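Side-chain contacts in thermosome subunit (Methanococcoides burtonii, PDB 3AQ1), which probably binds and hydrolyses ATP to help unfolded polypeptides fold, as a chaperonin of the group II (TCP-1) family: residues Leu104-Gly109 against Glu442-Glu447; Asn150-Lys155 against Leu272-Lys277; Arg176-Met181 against Tyr255-Gly260; Val301-Lys304 against Gly309-Thr312. One frame throughout, in Å; residues are numbered along the deposited sequence.

The four contacts follow the long axis of an open-state chaperonin monomer. Contact 1 and contact 3 are the farthest apart, their centres about 51 Å from each other on opposite sides of the chain's centre. Contact 2 falls between them, about 28 Å from contact 1 and 24 Å from contact 3 (centres); by family topology it probably marks the joint of intermediate and apical domains, with contacts 3 and 4 in the apical domain. These last two touch, since Arg-176 NH2 of contact 3 makes a 2.8 Å salt bridge to Glu-303 OE2 of contact 4. Contact 4 also comes within about 4 Å of contact 2 (nearest atoms) without touching it.

Contact 1 (Leu104-Gly109 against Glu442-Glu447); sequences LIKIAG and ENDVIE
The carboxylate of Asp-444 meets Lys-106 through one oxygen: OD1 forms a salt bridge with NZ, modelled at 2.4 Å, a length too short to be taken literally, whereas OD2 stays 4.1 Å from that nitrogen. A second flat group, the indole of Trp-441, next to Glu-442 in the same loop, receives the same ammonium in a cation-pi contact, and the carbonyl O of Trp-441 accepts a hydrogen bond from it. One lysine nitrogen thus serves a carboxylate, a ring and a backbone oxygen, a task suited to a long chain with a charged, several-handed tip. The lysine leaves its helix with CG anti to the backbone N (chi1 -159°) and bends at its last two torsions, which carries NZ to the loop. Its side chain and that of Asp-444 cross at about a right angle, and Lys-106 CG comes to 3.3 Å from Asp-444 OD1. Glu-442 OE1, 5.4 Å from Lys-106 NZ, adds a further negative charge nearby and would probably favour the charged lysine.

Beneath this polar layer Ile-446 points toward the helix, and its side chain and that of Ile-107 both rest on Val-358 of strand 357-360. Greasy branched residues fit there, between helix and sheet. The arrangement is a surface ion pair over an apolar seam, joining helix 101-109 to the edge strand 446-448 of a three-stranded antiparallel sheet, probably near the equatorial–intermediate boundary of the chaperonin subunit.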
loop_
_atom_site.group_PDB
_atom_site.type_symbol
_atom_site.label_atom_id
_atom_site.label_comp_id
_atom_site.label_asym_id
_atom_site.label_seq_id
_atom_site.Cartn_x
_atom_site.Cartn_y
_atom_site.Cartn_z
ATOM N N LEU A 104 13.039 8.089 -1.607
ATOM C CA LEU A 104 12.227 6.891 -1.408
ATOM C C LEU A 104 12.622 6.178 -0.117
ATOM O O LEU A 104 11.766 5.720 0.634
ATOM C CB LEU A 104 12.367 5.935 -2.585
ATOM C CG LEU A 104 11.672 6.313 -3.883
ATOM C CD1 LEU A 104 12.134 5.388 -5.015
ATOM C CD2 LEU A 104 10.172 6.258 -3.686
ATOM N N ILE A 105 13.923 6.086 0.131
ATOM C CA ILE A 105 14.430 5.514 1.364
ATOM C C ILE A 105 14.060 6.349 2.585
ATOM O O ILE A 105 13.818 5.809 3.668
ATOM C CB ILE A 105 15.938 5.355 1.310
ATOM C CG1 ILE A 105 16.272 4.094 0.524
ATOM C CG2 ILE A 105 16.508 5.290 2.718
ATOM C CD1 ILE A 105 17.624 3.534 0.813
ATOM N N LYS A 106 14.018 7.665 2.402
ATOM C CA LYS A 106 13.553 8.572 3.450
ATOM C C LYS A 106 12.057 8.377 3.703
ATOM O O LYS A 106 11.618 8.321 4.855
ATOM C CB LYS A 106 13.831 10.027 3.069
ATOM C CG LYS A 106 13.868 11.000 4.238
ATOM C CD LYS A 106 13.580 12.418 3.751
ATOM C CE LYS A 106 14.583 13.434 4.267
ATOM N NZ LYS A 106 14.482 13.640 5.735
ATOM N N ILE A 107 11.282 8.278 2.625
ATOM C CA ILE A 107 9.846 8.033 2.722
ATOM C C ILE A 107 9.554 6.721 3.463
ATOM O O ILE A 107 8.849 6.719 4.470
ATOM C CB ILE A 107 9.172 8.085 1.330
ATOM C CG1 ILE A 107 9.046 9.535 0.882
ATOM C CG2 ILE A 107 7.789 7.428 1.330
ATOM C CD1 ILE A 107 8.466 9.697 -0.491
ATOM N N ALA A 108 10.121 5.619 2.983
ATOM C CA ALA A 108 9.968 4.324 3.643
ATOM C C ALA A 108 10.351 4.377 5.126
ATOM O O ALA A 108 9.684 3.773 5.964
ATOM C CB ALA A 108 10.780 3.239 2.916
ATOM N N GLY A 109 11.425 5.091 5.441
ATOM C CA GLY A 109 11.830 5.299 6.822
ATOM C C GLY A 109 10.685 5.728 7.734
ATOM O O GLY A 109 10.602 5.292 8.878
ATOM N N GLU A 442 12.830 17.951 6.328
ATOM C CA GLU A 442 14.032 17.623 7.082
ATOM C C GLU A 442 13.717 16.746 8.293
ATOM O O GLU A 442 14.586 16.025 8.780
ATOM C CB GLU A 442 14.757 18.893 7.536
ATOM C CG GLU A 442 15.447 19.641 6.418
ATOM C CD GLU A 442 16.403 18.752 5.655
ATOM O OE1 GLU A 442 16.189 18.569 4.435
ATOM O OE2 GLU A 442 17.355 18.223 6.276
ATOM N N ASN A 443 12.474 16.805 8.769
ATOM C CA ASN A 443 12.079 16.106 9.991
ATOM C C ASN A 443 11.189 14.881 9.777
ATOM O O ASN A 443 10.521 14.411 10.703
ATOM C CB ASN A 443 11.426 17.073 10.979
ATOM C CG ASN A 443 12.431 17.700 11.929
ATOM O OD1 ASN A 443 12.860 17.068 12.895
ATOM N ND2 ASN A 443 12.811 18.950 11.661
ATOM N N ASP A 444 11.184 14.376 8.547
ATOM C CA ASP A 444 10.579 13.083 8.227
ATOM C C ASP A 444 9.108 12.976 8.637
ATOM O O ASP A 444 8.656 11.943 9.144
ATOM C CB ASP A 444 11.407 11.960 8.852
ATOM C CG ASP A 444 12.855 11.980 8.382
ATOM O OD1 ASP A 444 13.087 12.327 7.200
ATOM O OD2 ASP A 444 13.758 11.654 9.190
ATOM N N VAL A 445 8.363 14.051 8.414
ATOM C CA VAL A 445 6.933 13.999 8.613
ATOM C C VAL A 445 6.243 14.144 7.267
ATOM O O VAL A 445 5.792 15.228 6.908
ATOM C CB VAL A 445 6.440 15.086 9.585
ATOM C CG1 VAL A 445 4.988 14.850 9.912
ATOM C CG2 VAL A 445 7.275 15.076 10.863
ATOM N N ILE A 446 6.174 13.037 6.527
ATOM C CA ILE A 446 5.588 13.023 5.188
ATOM C C ILE A 446 4.160 12.469 5.168
ATOM O O ILE A 446 3.831 11.531 5.890
ATOM C CB ILE A 446 6.443 12.199 4.217
ATOM C CG1 ILE A 446 7.916 12.288 4.597
ATOM C CG2 ILE A 446 6.260 12.693 2.797
ATOM C CD1 ILE A 446 8.512 13.631 4.338
ATOM N N GLU A 447 3.318 13.070 4.338
ATOM C CA GLU A 447 1.956 12.587 4.117
ATOM C C GLU A 447 1.711 12.440 2.610
ATOM O O GLU A 447 2.153 13.271 1.815
ATOM C CB GLU A 447 0.916 13.530 4.748
ATOM C CG GLU A 447 0.900 13.564 6.280
ATOM C CD GLU A 447 0.052 14.710 6.840
ATOM O OE1 GLU A 447 -0.358 15.603 6.066
ATOM O OE2 GLU A 447 -0.206 14.727 8.060
#

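Contact 2 (Asn150-Lys155 against Leu272-Lys277); sequences NIKIEK and LKRLSK
Lys-152 lays its aliphatic chain against the guanidinium of Arg-274, and the contact can be followed outward along the lysine. CB sits over one face of the guanidinium, 3.4 Å above its plane and displaced toward the rim; its distance to Arg-274 CZ is 3.6 Å. CG comes next, 3.7 Å from Arg-274 NE, and CD keeps that company, also approaching Arg-274 CD at 4.0 Å. The first torsion explains this path: with CG anti to the backbone N (chi1 167°) and the rest extended, the methylenes run past the arginine and take the ammonium beyond it. NZ ends 5.0 Å from Arg-274 NE, and the two like charges are probably made tolerable by the acidic company of the lysine, for NZ forms salt bridges with Asp-271 and with Glu-154, whose OE1 lies 3.3 Å away, and a hydrogen bond to Val-171 O. Lysine suits the place because it offers both a greasy shaft and a charged tip. On the arginine, NH1 stands 3.4 Å from Ile-151 O. A serine in place of Arg-274 would probably leave the lysine methylenes without their flat cover and open a gap between strand and helix.

Strand 151-157 is an edge strand alongside strand 323-329. Ile-151 and Ile-153 turn away from the arginine and pack on helix 332-355, while Lys-152 faces helix 269-279, with Leu-170 of strand 169-172 touching both Lys-152 and Arg-274.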
loop_
_atom_site.group_PDB
_atom_site.type_symbol
_atom_site.label_atom_id
_atom_site.label_comp_id
_atom_site.label_asym_id
_atom_site.label_seq_id
_atom_site.Cartn_x
_atom_site.Cartn_y
_atom_site.Cartn_z
ATOM N N ASN A 150 1.654 -8.189 -6.119
ATOM C CA ASN A 150 2.999 -8.350 -6.640
ATOM C C ASN A 150 4.100 -8.540 -5.596
ATOM O O ASN A 150 5.229 -8.860 -5.946
ATOM C CB ASN A 150 3.341 -7.180 -7.559
ATOM C CG ASN A 150 2.722 -7.328 -8.936
ATOM O OD1 ASN A 150 2.489 -8.442 -9.399
ATOM N ND2 ASN A 150 2.462 -6.207 -9.597
ATOM N N ILE A 151 3.795 -8.337 -4.316
ATOM C CA ILE A 151 4.773 -8.668 -3.288
ATOM C C ILE A 151 4.236 -9.621 -2.231
ATOM O O ILE A 151 3.207 -9.386 -1.630
ATOM C CB ILE A 151 5.392 -7.419 -2.657
ATOM C CG1 ILE A 151 6.148 -6.638 -3.734
ATOM C CG2 ILE A 151 6.325 -7.802 -1.516
ATOM C CD1 ILE A 151 6.867 -5.424 -3.239
ATOM N N LYS A 152 4.938 -10.724 -2.036
ATOM C CA LYS A 152 4.625 -11.633 -0.952
ATOM C C LYS A 152 5.785 -11.630 0.042
ATOM O O LYS A 152 6.948 -11.725 -0.345
ATOM C CB LYS A 152 4.388 -13.054 -1.466
ATOM C CG LYS A 152 4.373 -14.067 -0.333
ATOM C CD LYS A 152 4.290 -15.499 -0.803
ATOM C CE LYS A 152 4.521 -16.424 0.374
ATOM N NZ LYS A 152 3.899 -17.751 0.164
ATOM N N ILE A 153 5.470 -11.510 1.324
ATOM C CA ILE A 153 6.507 -11.590 2.333
ATOM C C ILE A 153 6.434 -12.942 2.994
ATOM O O ILE A 153 5.386 -13.363 3.451
ATOM C CB ILE A 153 6.389 -10.479 3.388
ATOM C CG1 ILE A 153 6.254 -9.116 2.702
ATOM C CG2 ILE A 153 7.606 -10.481 4.243
ATOM C CD1 ILE A 153 6.434 -7.920 3.628
ATOM N N GLU A 154 7.555 -13.641 2.993
ATOM C CA GLU A 154 7.661 -14.956 3.608
ATOM C C GLU A 154 8.775 -14.820 4.632
ATOM O O GLU A 154 9.931 -14.557 4.280
ATOM C CB GLU A 154 8.009 -16.025 2.564
ATOM C CG GLU A 154 8.196 -17.419 3.134
ATOM C CD GLU A 154 6.871 -18.057 3.488
ATOM O OE1 GLU A 154 5.866 -17.666 2.857
ATOM O OE2 GLU A 154 6.833 -18.927 4.395
ATOM N N LYS A 155 8.433 -14.953 5.905
ATOM C CA LYS A 155 9.421 -14.661 6.931
ATOM C C LYS A 155 10.252 -15.880 7.306
ATOM O O LYS A 155 9.727 -16.928 7.679
ATOM C CB LYS A 155 8.792 -13.966 8.152
ATOM C CG LYS A 155 7.614 -14.672 8.762
ATOM C CD LYS A 155 6.609 -13.692 9.351
ATOM C CE LYS A 155 5.444 -14.468 9.963
ATOM N NZ LYS A 155 4.314 -13.584 10.337
ATOM N N LEU A 272 -2.586 -20.236 -3.356
ATOM C CA LEU A 272 -3.278 -20.648 -4.557
ATOM C C LEU A 272 -3.722 -19.425 -5.365
ATOM O O LEU A 272 -3.638 -19.426 -6.594
ATOM C CB LEU A 272 -4.459 -21.550 -4.204
ATOM C CG LEU A 272 -4.676 -22.807 -5.066
ATOM C CD1 LEU A 272 -3.434 -23.691 -5.125
ATOM C CD2 LEU A 272 -5.849 -23.615 -4.549
ATOM N N LYS A 273 -4.190 -18.386 -4.676
ATOM C CA LYS A 273 -4.588 -17.146 -5.338
ATOM C C LYS A 273 -3.395 -16.554 -6.040
ATOM O O LYS A 273 -3.479 -16.150 -7.195
ATOM C CB LYS A 273 -5.159 -16.121 -4.354
ATOM C CG LYS A 273 -6.679 -15.980 -4.409
ATOM C CD LYS A 273 -7.163 -14.806 -3.549
ATOM C CE LYS A 273 -8.694 -14.691 -3.558
ATOM N NZ LYS A 273 -9.204 -13.518 -2.778
ATOM N N ARG A 274 -2.277 -16.507 -5.332
ATOM C CA ARG A 274 -1.056 -15.959 -5.894
ATOM C C ARG A 274 -0.563 -16.790 -7.100
ATOM O O ARG A 274 -0.175 -16.227 -8.124
ATOM C CB ARG A 274 0.033 -15.846 -4.823
ATOM C CG ARG A 274 -0.244 -14.878 -3.710
ATOM C CD ARG A 274 1.076 -14.564 -2.972
ATOM N NE ARG A 274 0.864 -14.195 -1.576
ATOM C CZ ARG A 274 0.830 -12.940 -1.131
ATOM N NH1 ARG A 274 1.023 -11.924 -1.977
ATOM N NH2 ARG A 274 0.612 -12.701 0.164
ATOM N N LEU A 275 -0.582 -18.118 -6.979
ATOM C CA LEU A 275 -0.208 -18.984 -8.099
ATOM C C LEU A 275 -1.052 -18.664 -9.329
ATOM O O LEU A 275 -0.533 -18.569 -10.445
ATOM C CB LEU A 275 -0.320 -20.468 -7.736
ATOM C CG LEU A 275 0.788 -20.967 -6.817
ATOM C CD1 LEU A 275 0.336 -22.186 -6.032
ATOM C CD2 LEU A 275 2.073 -21.215 -7.586
ATOM N N SER A 276 -2.349 -18.475 -9.112
ATOM C CA SER A 276 -3.250 -18.167 -10.203
ATOM C C SER A 276 -2.829 -16.898 -10.947
ATOM O O SER A 276 -2.785 -16.881 -12.173
ATOM C CB SER A 276 -4.682 -18.045 -9.692
ATOM O OG SER A 276 -5.594 -18.013 -10.775
ATOM N N LYS A 277 -2.499 -15.844 -10.210
ATOM C CA LYS A 277 -2.163 -14.571 -10.845
ATOM C C LYS A 277 -0.815 -14.584 -11.559
ATOM O O LYS A 277 -0.727 -14.133 -12.707
ATOM C CB LYS A 277 -2.240 -13.396 -9.858
ATOM C CG LYS A 277 -3.647 -13.074 -9.365
ATOM C CD LYS A 277 -3.594 -12.308 -8.038
ATOM C CE LYS A 277 -4.961 -12.242 -7.354
ATOM N NZ LYS A 277 -4.838 -11.902 -5.904
#

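Contact 3 (Arg176-Met181 against Tyr255-Gly260); sequences RSHPNM and YIEKAG
Van der Waals packing joins the two segments through Glu-257, whose side chain is met by three residues of the loop. Its CG lies 3.6 Å from His-178 ND1, and its CB is over one face of the imidazole, offset toward the rim. The ring and carboxylate planes are only 22° apart. Asn-180 CB approaches Glu-257 OE2 at 3.5 Å, and the CG atoms of Met-181 and Glu-257 are 4.1 Å apart. The glutamate chain starts with CG anti to its own N (chi1 178°) and then bends at chi2, bringing the carboxylate beside Asn-180.

The loop owes its shape to a type I turn from His-178 to Met-181, while the helix ends in a Schellman motif, where Gly-260 readily adopts the positive phi required. Hydrogen bonds stiffen the loop: Asn-180 N donates to His-178 ND1 at 3.3 Å, close to the ring plane, and Arg-176 NH1 reaches Met-181 O at 2.7 Å, in the guanidinium plane. Histidine suits this position, giving a flat face to the helix and a ring nitrogen to the turn; with the imidazole cut back to an alanine, the backbone N-H of Asn-180 would probably lose its ring acceptor and the glutamate methylenes their cover.

Water links the backbones, hydrogen-bonded to Asn-180 O (2.7 Å) and to Glu-257 O. Charge adds a weak salt bridge along the helix, from Lys-258 NZ to Glu-257 OE2.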
loop_
_atom_site.group_PDB
_atom_site.type_symbol
_atom_site.label_atom_id
_atom_site.label_comp_id
_atom_site.label_asym_id
_atom_site.label_seq_id
_atom_site.Cartn_x
_atom_site.Cartn_y
_atom_site.Cartn_z
ATOM N N ARG A 176 7.361 -31.279 -1.788
ATOM C CA ARG A 176 6.737 -32.291 -2.639
ATOM C C ARG A 176 5.974 -33.249 -1.749
ATOM O O ARG A 176 6.472 -33.622 -0.678
ATOM C CB ARG A 176 7.792 -33.078 -3.394
ATOM C CG ARG A 176 8.416 -32.363 -4.542
ATOM C CD ARG A 176 9.619 -33.137 -4.994
ATOM N NE ARG A 176 10.677 -33.052 -4.000
ATOM C CZ ARG A 176 11.729 -33.859 -3.960
ATOM N NH1 ARG A 176 11.851 -34.825 -4.853
ATOM N NH2 ARG A 176 12.657 -33.706 -3.024
ATOM N N SER A 177 4.785 -33.662 -2.186
ATOM C CA SER A 177 3.962 -34.557 -1.377
ATOM C C SER A 177 4.522 -35.969 -1.316
ATOM O O SER A 177 4.283 -36.699 -0.339
ATOM C CB SER A 177 2.516 -34.601 -1.872
ATOM O OG SER A 177 2.455 -35.236 -3.130
ATOM N N HIS A 178 5.237 -36.355 -2.372
ATOM C CA HIS A 178 5.844 -37.685 -2.477
ATOM C C HIS A 178 7.310 -37.486 -2.836
ATOM O O HIS A 178 7.642 -36.659 -3.683
ATOM C CB HIS A 178 5.125 -38.537 -3.539
ATOM C CG HIS A 178 5.358 -40.016 -3.412
ATOM N ND1 HIS A 178 6.515 -40.633 -3.843
ATOM C CD2 HIS A 178 4.561 -41.007 -2.939
ATOM C CE1 HIS A 178 6.426 -41.934 -3.627
ATOM N NE2 HIS A 178 5.251 -42.189 -3.079
ATOM N N PRO A 179 8.195 -38.239 -2.181
ATOM C CA PRO A 179 9.640 -38.027 -2.304
ATOM C C PRO A 179 10.195 -38.474 -3.655
ATOM O O PRO A 179 11.315 -38.095 -4.014
ATOM C CB PRO A 179 10.222 -38.899 -1.188
ATOM C CG PRO A 179 9.055 -39.304 -0.352
ATOM C CD PRO A 179 7.877 -39.322 -1.243
ATOM N N ASN A 180 9.436 -39.267 -4.403
ATOM C CA ASN A 180 9.933 -39.683 -5.709
ATOM C C ASN A 180 9.538 -38.739 -6.834
ATOM O O ASN A 180 9.890 -38.974 -7.982
ATOM C CB ASN A 180 9.570 -41.140 -6.023
ATOM C CG ASN A 180 10.171 -42.110 -5.018
ATOM O OD1 ASN A 180 11.130 -41.776 -4.317
ATOM N ND2 ASN A 180 9.604 -43.309 -4.931
ATOM N N MET A 181 8.829 -37.663 -6.498
ATOM C CA MET A 181 8.501 -36.638 -7.481
ATOM C C MET A 181 9.766 -35.891 -7.863
ATOM O O MET A 181 10.682 -35.798 -7.063
ATOM C CB MET A 181 7.455 -35.690 -6.922
ATOM C CG MET A 181 6.147 -36.378 -6.617
ATOM S SD MET A 181 4.951 -35.306 -5.824
ATOM C CE MET A 181 3.497 -36.336 -5.839
ATOM N N TYR A 255 0.380 -42.750 -8.520
ATOM C CA TYR A 255 0.138 -42.604 -9.954
ATOM C C TYR A 255 0.646 -41.278 -10.498
ATOM O O TYR A 255 1.266 -41.228 -11.565
ATOM C CB TYR A 255 -1.356 -42.750 -10.249
ATOM C CG TYR A 255 -1.879 -44.112 -9.884
ATOM C CD1 TYR A 255 -1.135 -45.255 -10.151
ATOM C CD2 TYR A 255 -3.114 -44.263 -9.279
ATOM C CE1 TYR A 255 -1.603 -46.511 -9.816
ATOM C CE2 TYR A 255 -3.594 -45.517 -8.943
ATOM C CZ TYR A 255 -2.834 -46.632 -9.211
ATOM O OH TYR A 255 -3.313 -47.874 -8.872
ATOM N N ILE A 256 0.366 -40.206 -9.762
ATOM C CA ILE A 256 0.799 -38.875 -10.148
ATOM C C ILE A 256 2.314 -38.851 -10.146
ATOM O O ILE A 256 2.954 -38.346 -11.069
ATOM C CB ILE A 256 0.240 -37.806 -9.187
ATOM C CG1 ILE A 256 -1.285 -37.795 -9.258
ATOM C CG2 ILE A 256 0.773 -36.430 -9.539
ATOM C CD1 ILE A 256 -1.914 -36.803 -8.342
ATOM N N GLU A 257 2.879 -39.431 -9.100
ATOM C CA GLU A 257 4.319 -39.531 -8.963
ATOM C C GLU A 257 4.929 -40.323 -10.116
ATOM O O GLU A 257 5.933 -39.907 -10.711
ATOM C CB GLU A 257 4.657 -40.192 -7.634
ATOM C CG GLU A 257 6.113 -40.388 -7.426
ATOM C CD GLU A 257 6.576 -41.727 -7.897
ATOM O OE1 GLU A 257 6.052 -42.744 -7.398
ATOM O OE2 GLU A 257 7.474 -41.759 -8.761
ATOM N N LYS A 258 4.324 -41.464 -10.433
ATOM C CA LYS A 258 4.840 -42.291 -11.519
ATOM C C LYS A 258 4.769 -41.574 -12.867
ATOM O O LYS A 258 5.624 -41.784 -13.717
ATOM C CB LYS A 258 4.199 -43.693 -11.548
ATOM C CG LYS A 258 4.863 -44.710 -10.580
ATOM C CD LYS A 258 6.362 -44.859 -10.884
ATOM C CE LYS A 258 7.167 -45.447 -9.730
ATOM N NZ LYS A 258 8.579 -44.917 -9.695
ATOM N N ALA A 259 3.787 -40.696 -13.043
ATOM C CA ALA A 259 3.711 -39.888 -14.258
ATOM C C ALA A 259 4.739 -38.728 -14.351
ATOM O O ALA A 259 4.733 -37.965 -15.316
ATOM C CB ALA A 259 2.268 -39.371 -14.473
ATOM N N GLY A 260 5.610 -38.592 -13.352
ATOM C CA GLY A 260 6.633 -37.553 -13.356
ATOM C C GLY A 260 6.148 -36.179 -12.903
ATOM O O GLY A 260 6.747 -35.141 -13.223
HETATM O O HOH W 1 8.607 -38.975 -10.332
#

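Contact 4 (Val301-Lys304 against Gly309-Thr312); sequences VEEK and GKMT
Lys-304 and Met-311 face each other as an antiparallel hydrogen-bonded pair, part of the tight backbone ladder of this hairpin. Lys-304 N donates to Met-311 O at 3.1 Å, and Met-311 N returns a straighter bond to Lys-304 O (172° at the hydrogen). Next along the ladder comes the non-hydrogen-bonded pair of Glu-303 and Thr-312, their CA atoms 4.6 Å apart; there Glu-303 CA makes a CA-H...O contact to Met-311 O at 3.2 Å. With both methyls anti to the backbone N, Val-301 CG1 meets Thr-312 CG2 at 4.1 Å as the two side chains cross at a slant. Beta-branched residues suit such extended strands. Thr-312 OG1 is buried but satisfied, hydrogen-bonded to Lys-174 O and Tyr-262 OH.

The looser part is the lysine side chains and Gly-309 by the turn. Gly-309 is poorly ordered, and Lys-304, on the same face as Met-311, is exposed and its chain does not follow the partner strand. Lys-310 is only partly covered: its CB packs 3.8 Å from Glu-303 CG, and its extended chain runs on past the carboxylate, with NZ 3.6 Å from Glu-303 OE2, a long salt bridge whose exact geometry is doubtful.

The principal charged partner of Glu-303 is Arg-176, from the loop before strand 184-193. A largely buried carboxylate with one arginine and, more loosely, one lysine beside it is likely to remain ionised; strand bonding holds the hairpin together, while charge pairing probably helps tie it to that loop.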
loop_
_atom_site.group_PDB
_atom_site.type_symbol
_atom_site.label_atom_id
_atom_site.label_comp_id
_atom_site.label_asym_id
_atom_site.label_seq_id
_atom_site.Cartn_x
_atom_site.Cartn_y
_atom_site.Cartn_z
ATOM N N VAL A 301 9.843 -24.711 -11.662
ATOM C CA VAL A 301 9.338 -25.058 -10.358
ATOM C C VAL A 301 10.306 -26.050 -9.737
ATOM O O VAL A 301 10.570 -27.088 -10.324
ATOM C CB VAL A 301 7.952 -25.673 -10.447
ATOM C CG1 VAL A 301 7.594 -26.347 -9.120
ATOM C CG2 VAL A 301 6.943 -24.599 -10.819
ATOM N N GLU A 302 10.863 -25.716 -8.574
ATOM C CA GLU A 302 11.784 -26.628 -7.890
ATOM C C GLU A 302 11.736 -26.513 -6.379
ATOM O O GLU A 302 11.353 -25.485 -5.834
ATOM C CB GLU A 302 13.222 -26.432 -8.358
ATOM C CG GLU A 302 13.839 -25.138 -7.950
ATOM C CD GLU A 302 15.341 -25.122 -8.167
ATOM O OE1 GLU A 302 15.962 -26.208 -8.138
ATOM O OE2 GLU A 302 15.902 -24.017 -8.342
ATOM N N GLU A 303 12.106 -27.601 -5.721
ATOM C CA GLU A 303 12.217 -27.656 -4.272
ATOM C C GLU A 303 13.658 -27.343 -3.901
ATOM O O GLU A 303 14.571 -28.088 -4.264
ATOM C CB GLU A 303 11.849 -29.057 -3.789
ATOM C CG GLU A 303 11.633 -29.194 -2.300
ATOM C CD GLU A 303 11.300 -30.633 -1.913
ATOM O OE1 GLU A 303 10.118 -31.013 -2.066
ATOM O OE2 GLU A 303 12.207 -31.383 -1.469
ATOM N N LYS A 304 13.867 -26.225 -3.210
ATOM C CA LYS A 304 15.193 -25.858 -2.714
ATOM C C LYS A 304 15.282 -26.183 -1.241
ATOM O O LYS A 304 14.278 -26.123 -0.521
ATOM C CB LYS A 304 15.492 -24.370 -2.913
ATOM C CG LYS A 304 15.818 -23.955 -4.339
ATOM C CD LYS A 304 16.521 -22.593 -4.372
ATOM C CE LYS A 304 17.467 -22.481 -5.575
ATOM N NZ LYS A 304 18.439 -21.351 -5.440
ATOM N N GLY A 309 13.839 -26.810 6.797
ATOM C CA GLY A 309 13.114 -27.712 5.920
ATOM C C GLY A 309 13.328 -27.459 4.434
ATOM O O GLY A 309 14.434 -27.131 3.995
ATOM N N LYS A 310 12.265 -27.629 3.653
ATOM C CA LYS A 310 12.334 -27.421 2.208
ATOM C C LYS A 310 11.180 -26.528 1.747
ATOM O O LYS A 310 10.113 -26.493 2.374
ATOM C CB LYS A 310 12.289 -28.759 1.465
ATOM C CG LYS A 310 13.244 -29.824 1.995
ATOM C CD LYS A 310 13.123 -31.118 1.205
ATOM C CE LYS A 310 13.927 -32.270 1.816
ATOM N NZ LYS A 310 13.933 -33.481 0.923
ATOM N N MET A 311 11.403 -25.797 0.661
ATOM C CA MET A 311 10.378 -24.915 0.098
ATOM C C MET A 311 10.203 -25.042 -1.431
ATOM O O MET A 311 11.094 -25.518 -2.138
ATOM C CB MET A 311 10.665 -23.466 0.498
ATOM C CG MET A 311 10.309 -23.157 1.956
ATOM S SD MET A 311 10.096 -21.398 2.331
ATOM C CE MET A 311 11.714 -20.756 1.892
ATOM N N THR A 312 9.057 -24.608 -1.943
ATOM C CA THR A 312 8.818 -24.674 -3.387
ATOM C C THR A 312 8.959 -23.327 -4.101
ATOM O O THR A 312 8.139 -22.442 -3.911
ATOM C CB THR A 312 7.446 -25.254 -3.700
ATOM O OG1 THR A 312 7.414 -26.626 -3.306
ATOM C CG2 THR A 312 7.182 -25.183 -5.184
#